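PDB 4RKS: putative uncharacterized protein Ta1305 from Thermoplasma acidophilum, which phosphorylates the 3-hydroxyl of (R)-mevalonate with ATP, a step of the alternative mevalonate pathway of acidophilic Thermoplasmatales, and belongs to the GHMP kinase family. Local coordinates for residues S207-Q212 / V264-I269; G34-G39 / K225-H230; R47-T52 / D153-S158; I292-G295 / V299-A302. All coordinates share one frame; numbering follows the deposited sequence.

Contact 1 of 4, residues S207-Q212 / V264-I269; sequences SDVIHQ and VGVNVI. With MEV ((R)-mevalonate), chain C.
A Schellman motif that ends helix 243-262 turns the chain back beside helix 207-214, so that Val266 just after the motif meets Val209 and Ile210 of that helix, one turn of which lines the mevalonate pocket of this GHMP kinase. Gly265, with positive phi (82°), is the C-prime residue: Val266 N bonds to Leu261 O and Gly265 N to Arg262 O. The chain then leaves with Val266 aimed at the helix, its two methyls divided between two neighbours. CG2 touches Val209 CG1 at 4.3 Å, while CG1 lies 4.3 Å from Ile210 CG1, on the more buried of the two residues. The contact is small, 120 Å² in all, and wholly apolar; Leu261 and Asn205 also pack on Val266. Ile210 works in two directions. Its chi1 of -67° sets CG1 beside the backbone N, next to Val266, and the extended chi2 carries CD1 onward to the substrate, where it rests 3.9 Å from the methyl carbon C6 of mevalonate; Tyr257 packs against the same side chain. The next residue, His211, borders the ligand with its ring edge. Its ring is fixed at both nitrogens, ND1 bonded to Gly40 N and NE2 to Glu159 OE2, which sets the plane of the imidazole. Mevalonate O8 lies at the ring edge, near that plane, 3.6 Å from His211 NE2.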
loop_
_atom_site.group_PDB
_atom_site.type_symbol
_atom_site.label_atom_id
_atom_site.label_comp_id
_atom_site.label_asym_id
_atom_site.label_seq_id
_atom_site.Cartn_x
_atom_site.Cartn_y
_atom_site.Cartn_z
ATOM N N SER A 207 -4.446 -11.756 1.316
ATOM C CA SER A 207 -4.550 -11.084 0.028
ATOM C C SER A 207 -4.545 -12.085 -1.124
ATOM O O SER A 207 -5.218 -11.890 -2.139
ATOM C CB SER A 207 -3.418 -10.071 -0.138
ATOM O OG SER A 207 -3.581 -8.997 0.773
ATOM N N ASP A 208 -3.810 -13.177 -0.961
ATOM C CA ASP A 208 -3.731 -14.178 -2.019
ATOM C C ASP A 208 -5.083 -14.830 -2.320
ATOM O O ASP A 208 -5.372 -15.164 -3.472
ATOM C CB ASP A 208 -2.695 -15.235 -1.657
ATOM C CG ASP A 208 -1.284 -14.788 -1.992
ATOM O OD1 ASP A 208 -1.135 -13.906 -2.876
ATOM O OD2 ASP A 208 -0.333 -15.318 -1.377
ATOM N N VAL A 209 -5.902 -14.997 -1.288
ATOM C CA VAL A 209 -7.267 -15.487 -1.441
ATOM C C VAL A 209 -8.124 -14.473 -2.188
ATOM O O VAL A 209 -8.954 -14.841 -3.020
ATOM C CB VAL A 209 -7.913 -15.788 -0.077
ATOM C CG1 VAL A 209 -9.333 -16.296 -0.257
ATOM C CG2 VAL A 209 -7.068 -16.793 0.692
ATOM N N ILE A 210 -7.912 -13.192 -1.889
ATOM C CA ILE A 210 -8.629 -12.119 -2.571
ATOM C C ILE A 210 -8.310 -12.154 -4.070
ATOM O O ILE A 210 -9.210 -12.269 -4.903
ATOM C CB ILE A 210 -8.282 -10.732 -1.973
ATOM C CG1 ILE A 210 -8.814 -10.625 -0.534
ATOM C CG2 ILE A 210 -8.854 -9.620 -2.849
ATOM C CD1 ILE A 210 -8.358 -9.371 0.244
ATOM N N HIS A 211 -7.027 -12.070 -4.408
ATOM C CA HIS A 211 -6.585 -12.169 -5.796
ATOM C C HIS A 211 -7.065 -13.456 -6.479
ATOM O O HIS A 211 -7.575 -13.430 -7.602
ATOM C CB HIS A 211 -5.053 -12.079 -5.865
ATOM C CG HIS A 211 -4.512 -10.735 -5.492
ATOM N ND1 HIS A 211 -5.120 -9.558 -5.875
ATOM C CD2 HIS A 211 -3.430 -10.380 -4.759
ATOM C CE1 HIS A 211 -4.430 -8.536 -5.400
ATOM N NE2 HIS A 211 -3.400 -9.007 -4.719
ATOM N N GLN A 212 -6.907 -14.584 -5.803
ATOM C CA GLN A 212 -7.287 -15.869 -6.394
ATOM C C GLN A 212 -8.797 -15.956 -6.672
ATOM O O GLN A 212 -9.216 -16.446 -7.716
ATOM C CB GLN A 212 -6.846 -17.022 -5.481
ATOM C CG GLN A 212 -7.072 -18.413 -6.070
ATOM C CD GLN A 212 -6.517 -19.535 -5.195
ATOM O OE1 GLN A 212 -6.192 -19.329 -4.021
ATOM N NE2 GLN A 212 -6.403 -20.729 -5.770
ATOM N N VAL A 264 -18.134 -14.148 -4.461
ATOM C CA VAL A 264 -17.194 -15.258 -4.644
ATOM C C VAL A 264 -16.779 -15.824 -3.269
ATOM O O VAL A 264 -15.805 -16.566 -3.138
ATOM C CB VAL A 264 -15.960 -14.820 -5.473
ATOM C CG1 VAL A 264 -15.150 -16.018 -5.912
ATOM C CG2 VAL A 264 -16.409 -14.092 -6.712
ATOM N N GLY A 265 -17.541 -15.469 -2.240
ATOM C CA GLY A 265 -17.378 -16.062 -0.924
ATOM C C GLY A 265 -16.268 -15.470 -0.085
ATOM O O GLY A 265 -15.780 -16.109 0.844
ATOM N N VAL A 266 -15.865 -14.245 -0.412
ATOM C CA VAL A 266 -14.880 -13.519 0.385
ATOM C C VAL A 266 -15.535 -12.326 1.087
ATOM O O VAL A 266 -15.825 -11.312 0.451
ATOM C CB VAL A 266 -13.708 -13.033 -0.490
ATOM C CG1 VAL A 266 -12.708 -12.235 0.341
ATOM C CG2 VAL A 266 -13.034 -14.217 -1.155
ATOM N N ASN A 267 -15.774 -12.448 2.391
ATOM C CA ASN A 267 -16.497 -11.411 3.122
ATOM C C ASN A 267 -15.604 -10.631 4.066
ATOM O O ASN A 267 -15.363 -11.051 5.202
ATOM C CB ASN A 267 -17.660 -12.013 3.914
ATOM C CG ASN A 267 -18.569 -10.949 4.498
ATOM O OD1 ASN A 267 -18.793 -9.903 3.883
ATOM N ND2 ASN A 267 -19.086 -11.201 5.694
ATOM N N VAL A 268 -15.125 -9.483 3.593
ATOM C CA VAL A 268 -14.209 -8.662 4.359
ATOM C C VAL A 268 -14.942 -7.780 5.373
ATOM O O VAL A 268 -14.444 -7.562 6.475
ATOM C CB VAL A 268 -13.367 -7.762 3.435
ATOM C CG1 VAL A 268 -12.444 -6.874 4.252
ATOM C CG2 VAL A 268 -12.572 -8.605 2.456
ATOM N N ILE A 269 -16.113 -7.262 4.999
ATOM C CA ILE A 269 -16.836 -6.365 5.894
ATOM C C ILE A 269 -17.745 -7.183 6.806
ATOM O O ILE A 269 -18.826 -7.627 6.409
ATOM C CB ILE A 269 -17.653 -5.311 5.124
ATOM C CG1 ILE A 269 -16.733 -4.510 4.203
ATOM C CG2 ILE A 269 -18.330 -4.356 6.091
ATOM C CD1 ILE A 269 -17.456 -3.515 3.315
HETATM C C8 MEV C . -3.636 -4.867 -2.875
HETATM O O8 MEV C . -2.688 -5.789 -3.379
HETATM C C2 MEV C . -4.852 -5.647 -2.425
HETATM C C3 MEV C . -5.858 -4.924 -1.546
HETATM O O7 MEV C . -5.257 -4.259 -0.466
HETATM C C4 MEV C . -6.659 -3.913 -2.351
HETATM C C5 MEV C . -5.960 -2.575 -2.510
HETATM O O3 MEV C . -5.427 -1.984 -1.523
HETATM O O4 MEV C . -5.890 -2.057 -3.649
HETATM C C6 MEV C . -6.790 -5.982 -0.997
#

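Contact 2 of 4, residues G34-G39 / K225-H230. With MEV ((R)-mevalonate), chain C.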
loop_
_atom_site.group_PDB
_atom_site.type_symbol
_atom_site.label_atom_id
_atom_site.label_comp_id
_atom_site.label_asym_id
_atom_site.label_seq_id
_atom_site.Cartn_x
_atom_site.Cartn_y
_atom_site.Cartn_z
ATOM N N GLY A 34 -5.411 1.325 -0.519
ATOM C CA GLY A 34 -6.000 1.396 -1.849
ATOM C C GLY A 34 -7.122 2.430 -1.962
ATOM O O GLY A 34 -7.919 2.596 -1.048
ATOM N N VAL A 35 -7.180 3.124 -3.095
ATOM C CA VAL A 35 -8.243 4.094 -3.387
ATOM C C VAL A 35 -9.117 3.612 -4.557
ATOM O O VAL A 35 -10.351 3.733 -4.535
ATOM C CB VAL A 35 -7.642 5.499 -3.684
ATOM C CG1 VAL A 35 -8.650 6.401 -4.382
ATOM C CG2 VAL A 35 -7.141 6.145 -2.388
ATOM N N VAL A 36 -8.472 3.079 -5.586
ATOM C CA VAL A 36 -9.149 2.206 -6.558
ATOM C C VAL A 36 -8.529 0.844 -6.318
ATOM O O VAL A 36 -7.313 0.668 -6.472
ATOM C CB VAL A 36 -8.975 2.672 -8.025
ATOM C CG1 VAL A 36 -9.593 1.652 -9.017
ATOM C CG2 VAL A 36 -9.623 4.048 -8.221
ATOM N N LEU A 37 -9.360 -0.099 -5.895
ATOM C CA LEU A 37 -8.886 -1.284 -5.205
ATOM C C LEU A 37 -8.462 -2.375 -6.163
ATOM O O LEU A 37 -9.203 -2.710 -7.085
ATOM C CB LEU A 37 -9.980 -1.801 -4.259
ATOM C CG LEU A 37 -10.361 -0.799 -3.170
ATOM C CD1 LEU A 37 -11.561 -1.289 -2.355
ATOM C CD2 LEU A 37 -9.158 -0.551 -2.284
ATOM N N LEU A 38 -7.282 -2.950 -5.923
ATOM C CA LEU A 38 -6.766 -3.995 -6.800
ATOM C C LEU A 38 -7.276 -5.397 -6.459
ATOM O O LEU A 38 -7.235 -5.827 -5.310
ATOM C CB LEU A 38 -5.238 -4.006 -6.770
ATOM C CG LEU A 38 -4.619 -5.104 -7.635
ATOM C CD1 LEU A 38 -4.873 -4.795 -9.103
ATOM C CD2 LEU A 38 -3.129 -5.207 -7.343
ATOM N N GLY A 39 -7.749 -6.105 -7.478
ATOM C CA GLY A 39 -8.045 -7.512 -7.349
ATOM C C GLY A 39 -7.605 -8.228 -8.601
ATOM O O GLY A 39 -8.134 -7.970 -9.691
ATOM N N LYS A 225 -12.580 -2.778 -16.163
ATOM C CA LYS A 225 -12.852 -1.570 -16.934
ATOM C C LYS A 225 -13.324 -0.419 -16.037
ATOM O O LYS A 225 -12.903 0.728 -16.217
ATOM C CB LYS A 225 -13.886 -1.861 -18.026
ATOM C CG LYS A 225 -13.325 -2.745 -19.137
ATOM C CD LYS A 225 -14.214 -2.731 -20.366
ATOM C CE LYS A 225 -13.584 -3.504 -21.508
ATOM N NZ LYS A 225 -14.275 -3.215 -22.794
ATOM N N HIS A 226 -14.181 -0.736 -15.069
ATOM C CA HIS A 226 -14.668 0.242 -14.089
ATOM C C HIS A 226 -13.513 0.809 -13.273
ATOM O O HIS A 226 -13.513 1.989 -12.897
ATOM C CB HIS A 226 -15.694 -0.390 -13.139
ATOM C CG HIS A 226 -17.009 -0.718 -13.781
ATOM N ND1 HIS A 226 -17.882 -1.650 -13.256
ATOM C CD2 HIS A 226 -17.605 -0.234 -14.898
ATOM C CE1 HIS A 226 -18.954 -1.730 -14.025
ATOM N NE2 HIS A 226 -18.811 -0.881 -15.027
ATOM N N ALA A 227 -12.538 -0.047 -12.980
ATOM C CA ALA A 227 -11.374 0.370 -12.217
ATOM C C ALA A 227 -10.630 1.449 -12.989
ATOM O O ALA A 227 -10.302 2.491 -12.429
ATOM C CB ALA A 227 -10.466 -0.809 -11.925
ATOM N N ASP A 228 -10.388 1.199 -14.277
ATOM C CA ASP A 228 -9.643 2.130 -15.119
ATOM C C ASP A 228 -10.401 3.448 -15.237
ATOM O O ASP A 228 -9.805 4.523 -15.198
ATOM C CB ASP A 228 -9.382 1.529 -16.511
ATOM C CG ASP A 228 -8.311 2.284 -17.284
ATOM O OD1 ASP A 228 -7.106 2.108 -16.978
ATOM O OD2 ASP A 228 -8.677 3.053 -18.199
ATOM N N GLU A 229 -11.720 3.366 -15.361
ATOM C CA GLU A 229 -12.549 4.577 -15.433
ATOM C C GLU A 229 -12.450 5.434 -14.180
ATOM O O GLU A 229 -12.371 6.658 -14.265
ATOM C CB GLU A 229 -14.021 4.214 -15.677
ATOM C CG GLU A 229 -14.259 3.622 -17.068
ATOM C CD GLU A 229 -15.633 3.001 -17.227
ATOM O OE1 GLU A 229 -16.503 3.234 -16.362
ATOM O OE2 GLU A 229 -15.837 2.270 -18.219
ATOM N N HIS A 230 -12.490 4.790 -13.019
ATOM C CA HIS A 230 -12.406 5.515 -11.762
ATOM C C HIS A 230 -11.067 6.220 -11.626
ATOM O O HIS A 230 -11.008 7.346 -11.145
ATOM C CB HIS A 230 -12.635 4.569 -10.584
ATOM C CG HIS A 230 -14.066 4.167 -10.407
ATOM N ND1 HIS A 230 -14.468 3.234 -9.474
ATOM C CD2 HIS A 230 -15.189 4.565 -11.050
ATOM C CE1 HIS A 230 -15.780 3.080 -9.547
ATOM N NE2 HIS A 230 -16.241 3.874 -10.497
HETATM C C8 MEV C . -3.636 -4.867 -2.875
HETATM O O8 MEV C . -2.688 -5.789 -3.379
HETATM C C2 MEV C . -4.852 -5.647 -2.425
HETATM C C3 MEV C . -5.858 -4.924 -1.546
HETATM O O7 MEV C . -5.257 -4.259 -0.466
HETATM C C4 MEV C . -6.659 -3.913 -2.351
HETATM C C5 MEV C . -5.960 -2.575 -2.510
HETATM O O3 MEV C . -5.427 -1.984 -1.523
HETATM O O4 MEV C . -5.890 -2.057 -3.649
HETATM C C6 MEV C . -6.790 -5.982 -0.997
#
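The His230 imidazole carries the carbonyl oxygen His226 O over one face, 3.3 Å above the plane and displaced toward the rim, and ND1 is hydrogen-bonded to Asp253 OD1. The ring itself leads away from 34-39; it is the CB of His230 that meets Val36 CG2, at 3.9 Å. The other methyl of Val36, CG1, reaches one turn back along the helix, 3.6 Å from the carbonyl Ala227 O and 3.9 Å from Ala227 CB. With chi1 at 175°, CG1 stands opposite the backbone N and CG2 beside it, which spreads the two methyls over successive turns of helix 220-238. Val35 and Val36 both face Ala54 in a classic beta bulge, where the chain leaves strand 24-34 and turns a corner; here Val36 points toward the helix, while the residues around it border mevalonate. The contact joins the N-terminal family region to a helix of the C-terminal one, through a loop that also borders the substrate. Asp253 also accepts from Leu37 N through OD2, so one carboxylate holds both the His230 ring and the loop. Gly34 CA comes within 3.4 Å of mevalonate O3. Leu37 CD2 packs 3.8 Å from mevalonate C5, and Leu38 N donates to mevalonate O4 at 2.8 Å in an almost straight bond, 175° at the hydrogen.

Contact 3 of 4, residues R47-T52 / D153-S158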
loop_
_atom_site.group_PDB
_atom_site.type_symbol
_atom_site.label_atom_id
_atom_site.label_comp_id
_atom_site.label_asym_id
_atom_site.label_seq_id
_atom_site.Cartn_x
_atom_site.Cartn_y
_atom_site.Cartn_z
ATOM N N ARG A 47 3.921 -10.960 -10.375
ATOM C CA ARG A 47 2.824 -10.330 -9.639
ATOM C C ARG A 47 2.333 -9.023 -10.249
ATOM O O ARG A 47 1.886 -8.135 -9.527
ATOM C CB ARG A 47 3.226 -10.110 -8.177
ATOM C CG ARG A 47 3.739 -11.369 -7.480
ATOM C CD ARG A 47 3.515 -11.278 -5.982
ATOM N NE ARG A 47 2.093 -11.388 -5.668
ATOM C CZ ARG A 47 1.597 -11.533 -4.443
ATOM N NH1 ARG A 47 2.404 -11.578 -3.390
ATOM N NH2 ARG A 47 0.290 -11.631 -4.269
ATOM N N THR A 48 2.378 -8.920 -11.575
ATOM C CA THR A 48 1.792 -7.771 -12.272
ATOM C C THR A 48 0.274 -7.653 -12.025
ATOM O O THR A 48 -0.454 -8.624 -12.185
ATOM C CB THR A 48 2.057 -7.864 -13.787
ATOM O OG1 THR A 48 3.458 -8.047 -14.003
ATOM C CG2 THR A 48 1.595 -6.599 -14.521
ATOM N N PRO A 49 -0.201 -6.458 -11.622
ATOM C CA PRO A 49 -1.640 -6.215 -11.423
ATOM C C PRO A 49 -2.456 -6.473 -12.697
ATOM O O PRO A 49 -2.063 -6.000 -13.761
ATOM C CB PRO A 49 -1.699 -4.728 -11.053
ATOM C CG PRO A 49 -0.353 -4.423 -10.499
ATOM C CD PRO A 49 0.610 -5.275 -11.278
ATOM N N LEU A 50 -3.568 -7.195 -12.593
ATOM C CA LEU A 50 -4.379 -7.481 -13.779
ATOM C C LEU A 50 -5.063 -6.240 -14.334
ATOM O O LEU A 50 -5.434 -6.200 -15.505
ATOM C CB LEU A 50 -5.427 -8.545 -13.468
ATOM C CG LEU A 50 -4.938 -9.985 -13.579
ATOM C CD1 LEU A 50 -6.061 -10.955 -13.274
ATOM C CD2 LEU A 50 -4.351 -10.252 -14.962
ATOM N N HIS A 51 -5.240 -5.222 -13.497
ATOM C CA HIS A 51 -5.949 -4.034 -13.943
ATOM C C HIS A 51 -5.473 -2.779 -13.220
ATOM O O HIS A 51 -4.672 -2.857 -12.284
ATOM C CB HIS A 51 -7.461 -4.220 -13.757
ATOM C CG HIS A 51 -7.912 -4.245 -12.325
ATOM N ND1 HIS A 51 -8.035 -3.102 -11.560
ATOM C CD2 HIS A 51 -8.308 -5.271 -11.528
ATOM C CE1 HIS A 51 -8.476 -3.422 -10.354
ATOM N NE2 HIS A 51 -8.644 -4.732 -10.307
ATOM N N THR A 52 -5.965 -1.626 -13.662
ATOM C CA THR A 52 -5.542 -0.333 -13.103
ATOM C C THR A 52 -6.054 -0.118 -11.669
ATOM O O THR A 52 -7.191 -0.454 -11.362
ATOM C CB THR A 52 -6.023 0.822 -14.002
ATOM O OG1 THR A 52 -5.375 0.724 -15.277
ATOM C CG2 THR A 52 -5.725 2.187 -13.383
ATOM N N ASP A 153 10.527 -4.794 -10.773
ATOM C CA ASP A 153 11.169 -5.847 -9.989
ATOM C C ASP A 153 10.619 -5.956 -8.559
ATOM O O ASP A 153 10.573 -7.052 -7.992
ATOM C CB ASP A 153 12.686 -5.628 -9.933
ATOM C CG ASP A 153 13.336 -5.624 -11.325
ATOM O OD1 ASP A 153 13.026 -6.525 -12.132
ATOM O OD2 ASP A 153 14.144 -4.710 -11.612
ATOM N N LEU A 154 10.193 -4.832 -7.981
ATOM C CA LEU A 154 9.721 -4.839 -6.601
ATOM C C LEU A 154 8.368 -5.528 -6.428
ATOM O O LEU A 154 8.006 -5.897 -5.315
ATOM C CB LEU A 154 9.610 -3.416 -6.049
ATOM C CG LEU A 154 10.875 -2.560 -6.012
ATOM C CD1 LEU A 154 10.531 -1.181 -5.447
ATOM C CD2 LEU A 154 12.003 -3.228 -5.226
ATOM N N ARG A 155 7.608 -5.682 -7.506
ATOM C CA ARG A 155 6.247 -6.208 -7.365
ATOM C C ARG A 155 6.235 -7.676 -6.959
ATOM O O ARG A 155 5.246 -8.160 -6.397
ATOM C CB ARG A 155 5.444 -5.996 -8.657
ATOM C CG ARG A 155 5.057 -4.540 -8.858
ATOM C CD ARG A 155 3.996 -4.320 -9.944
ATOM N NE ARG A 155 4.027 -2.927 -10.375
ATOM C CZ ARG A 155 4.695 -2.521 -11.444
ATOM N NH1 ARG A 155 5.323 -3.415 -12.192
ATOM N NH2 ARG A 155 4.723 -1.244 -11.778
ATOM N N ALA A 156 7.346 -8.368 -7.207
ATOM C CA ALA A 156 7.491 -9.756 -6.804
ATOM C C ALA A 156 7.468 -9.855 -5.289
ATOM O O ALA A 156 7.081 -10.869 -4.725
ATOM C CB ALA A 156 8.787 -10.352 -7.362
ATOM N N VAL A 157 7.894 -8.781 -4.637
ATOM C CA VAL A 157 7.858 -8.705 -3.201
ATOM C C VAL A 157 6.456 -8.285 -2.741
ATOM O O VAL A 157 5.902 -8.869 -1.818
ATOM C CB VAL A 157 8.926 -7.726 -2.689
ATOM C CG1 VAL A 157 8.853 -7.592 -1.175
ATOM C CG2 VAL A 157 10.308 -8.213 -3.131
ATOM N N SER A 158 5.878 -7.290 -3.407
ATOM C CA SER A 158 4.516 -6.860 -3.113
ATOM C C SER A 158 3.940 -6.107 -4.303
ATOM O O SER A 158 4.552 -5.164 -4.789
ATOM C CB SER A 158 4.480 -5.982 -1.859
ATOM O OG SER A 158 3.193 -5.430 -1.663
#
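Arg47 lays the aliphatic part of its side chain along the backbone of Arg155 and Ala156, with CB 3.3 Å from Arg155 O and CD 3.8 Å from Ala156 O. The side chain runs nearly extended through chi2 before chi3 (71°) bends it about the CG-CD bond. That bend carries the guanidinium away from Ala156 to two carboxylates outside the two segments: NH2 forms salt bridges with Asp208 OD1 and Glu159 OE1. Held between them, the cation probably helps to position the carboxylate of Glu159.

Arg155 is built differently. After chi1 of -73° has set CG beside the backbone N, the chain stays extended from CG to NE, crossing Pro49 at about a right angle. Its CD meets Pro49 CD at 3.8 Å, and the same proline carbon lies obliquely to the guanidinium. The tip is secured within its own part of the chain, NH2 in a salt bridge with Glu151 and NH1 on Asn152 OD1. Leu38 also packs on Pro49. Further along 47-52, His51 ND1 donates to Thr52 O at 2.8 Å, from 48° above the carbonyl plane, while NE2 bonds to Gly39 N. The contacts of Arg47 and Pro49 set loop 47-52 against residues 155-156, beside the substrate-binding Glu159, in the diphosphomevalonate decarboxylase-like N-terminal region of this GHMP kinase.

Contact 4 of 4, residues I292-G295 / V299-A302. With MEV ((R)-mevalonate), chain C.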
loop_
_atom_site.group_PDB
_atom_site.type_symbol
_atom_site.label_atom_id
_atom_site.label_comp_id
_atom_site.label_asym_id
_atom_site.label_seq_id
_atom_site.Cartn_x
_atom_site.Cartn_y
_atom_site.Cartn_z
ATOM N N ILE A 292 -13.221 3.797 3.384
ATOM C CA ILE A 292 -12.591 2.795 2.520
ATOM C C ILE A 292 -12.390 1.494 3.312
ATOM O O ILE A 292 -12.047 1.541 4.490
ATOM C CB ILE A 292 -11.219 3.286 1.988
ATOM C CG1 ILE A 292 -11.385 4.501 1.073
ATOM C CG2 ILE A 292 -10.448 2.157 1.259
ATOM C CD1 ILE A 292 -10.081 5.222 0.799
ATOM N N VAL A 293 -12.612 0.344 2.674
ATOM C CA VAL A 293 -12.205 -0.945 3.232
ATOM C C VAL A 293 -11.350 -1.656 2.188
ATOM O O VAL A 293 -11.793 -1.817 1.056
ATOM C CB VAL A 293 -13.422 -1.839 3.598
ATOM C CG1 VAL A 293 -12.963 -3.186 4.143
ATOM C CG2 VAL A 293 -14.359 -1.117 4.585
ATOM N N THR A 294 -10.135 -2.070 2.543
ATOM C CA THR A 294 -9.288 -2.772 1.573
ATOM C C THR A 294 -9.408 -4.285 1.789
ATOM O O THR A 294 -10.479 -4.837 1.604
ATOM C CB THR A 294 -7.802 -2.305 1.650
ATOM O OG1 THR A 294 -7.265 -2.551 2.961
ATOM C CG2 THR A 294 -7.708 -0.811 1.357
ATOM N N GLY A 295 -8.336 -4.959 2.190
ATOM C CA GLY A 295 -8.397 -6.407 2.355
ATOM C C GLY A 295 -8.463 -6.869 3.804
ATOM O O GLY A 295 -8.898 -7.974 4.090
ATOM N N VAL A 299 -11.592 -0.258 8.835
ATOM C CA VAL A 299 -12.401 0.744 8.161
ATOM C C VAL A 299 -11.689 2.081 8.250
ATOM O O VAL A 299 -11.482 2.620 9.349
ATOM C CB VAL A 299 -13.811 0.861 8.767
ATOM C CG1 VAL A 299 -14.583 1.995 8.093
ATOM C CG2 VAL A 299 -14.548 -0.452 8.639
ATOM N N TYR A 300 -11.322 2.608 7.087
ATOM C CA TYR A 300 -10.553 3.848 6.981
ATOM C C TYR A 300 -11.473 5.014 6.665
ATOM O O TYR A 300 -12.121 5.018 5.628
ATOM C CB TYR A 300 -9.488 3.734 5.888
ATOM C CG TYR A 300 -8.480 2.638 6.095
ATOM C CD1 TYR A 300 -7.430 2.799 6.997
ATOM C CD2 TYR A 300 -8.547 1.456 5.359
ATOM C CE1 TYR A 300 -6.486 1.810 7.168
ATOM C CE2 TYR A 300 -7.609 0.462 5.529
ATOM C CZ TYR A 300 -6.583 0.647 6.433
ATOM O OH TYR A 300 -5.651 -0.334 6.611
ATOM N N VAL A 301 -11.544 5.996 7.556
ATOM C CA VAL A 301 -12.490 7.092 7.366
ATOM C C VAL A 301 -11.793 8.426 7.124
ATOM O O VAL A 301 -11.145 8.988 8.023
ATOM C CB VAL A 301 -13.440 7.217 8.576
ATOM C CG1 VAL A 301 -14.526 8.219 8.283
ATOM C CG2 VAL A 301 -14.052 5.871 8.881
ATOM N N ALA A 302 -11.924 8.914 5.892
ATOM C CA ALA A 302 -11.459 10.240 5.529
ATOM C C ALA A 302 -12.348 11.298 6.159
ATOM O O ALA A 302 -13.568 11.150 6.182
ATOM C CB ALA A 302 -11.438 10.408 4.020
HETATM C C8 MEV C . -3.636 -4.867 -2.875
HETATM O O8 MEV C . -2.688 -5.789 -3.379
HETATM C C2 MEV C . -4.852 -5.647 -2.425
HETATM C C3 MEV C . -5.858 -4.924 -1.546
HETATM O O7 MEV C . -5.257 -4.259 -0.466
HETATM C C4 MEV C . -6.659 -3.913 -2.351
HETATM C C5 MEV C . -5.960 -2.575 -2.510
HETATM O O3 MEV C . -5.427 -1.984 -1.523
HETATM O O4 MEV C . -5.890 -2.057 -3.649
HETATM C C6 MEV C . -6.790 -5.982 -0.997
HETATM O O HOH W 1 -7.055 -3.280 5.635
#
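Ile292 and Tyr300 form an antiparallel hydrogen-bonded pair at the end of the beta hairpin made by strands 289-292 and 298-304. Ile292 N donates to Tyr300 O at 2.8 Å, and Tyr300 N returns a straighter bond to Ile292 O at 2.9 Å (170° at the hydrogen). Both side chains rise from the same face of the sheet, where Ile33 touches each of them. From its CB, 3.6 Å from Ile292 O, the tyrosine turns with chi1 of -60°, CG beside the backbone N, and runs alongside the departing 292-295 backbone. CD2 keeps close to that oxygen, again at 3.6 Å, so the carbonyl stands at the ring edge near its plane. One atom further, CE2 meets Thr294 OG1, likewise at the edge, the two side chains crossing at about a right angle. At the tip, OH has a weak, long hydrogen bond to a water that is bound more firmly by Thr294 OG1. Beside this pair, Val293 CG2 and Val299 CG2 touch at 4.1 Å, with Met273 of helix 271-283 packed on both valines. Past the hairpin pair the chain reaches the substrate. Thr294 meets the tyrosine and the water with OG1, while its CG2 lies 3.9 Å from mevalonate O3; Gly295 N approaches the methyl carbon C6 of mevalonate to 3.7 Å.

Overall arrangement
Mevalonate is touched by contacts 1, 2 and 4, whose centres lie 15 to 16 Å apart around it. Contacts 1 and 4 meet where Ile210 CD1 packs 3.6 Å from Gly295 CA, both beside the substrate methyl; contacts 2 and 4 meet through Leu37 CD1, 3.5 Å from Val293 O. Contact 3 stands one shell back, nested in the chain between the segments of contact 2 and joined to it by Asp228 OD1 and Thr52 OG1 at 2.8 Å. It reaches contact 1 through the Arg47 NH2 to Asp208 OD1 salt bridge of 3.0 Å, which links the two family regions. Contacts 3 and 4 remain about 12 Å apart at their nearest atoms.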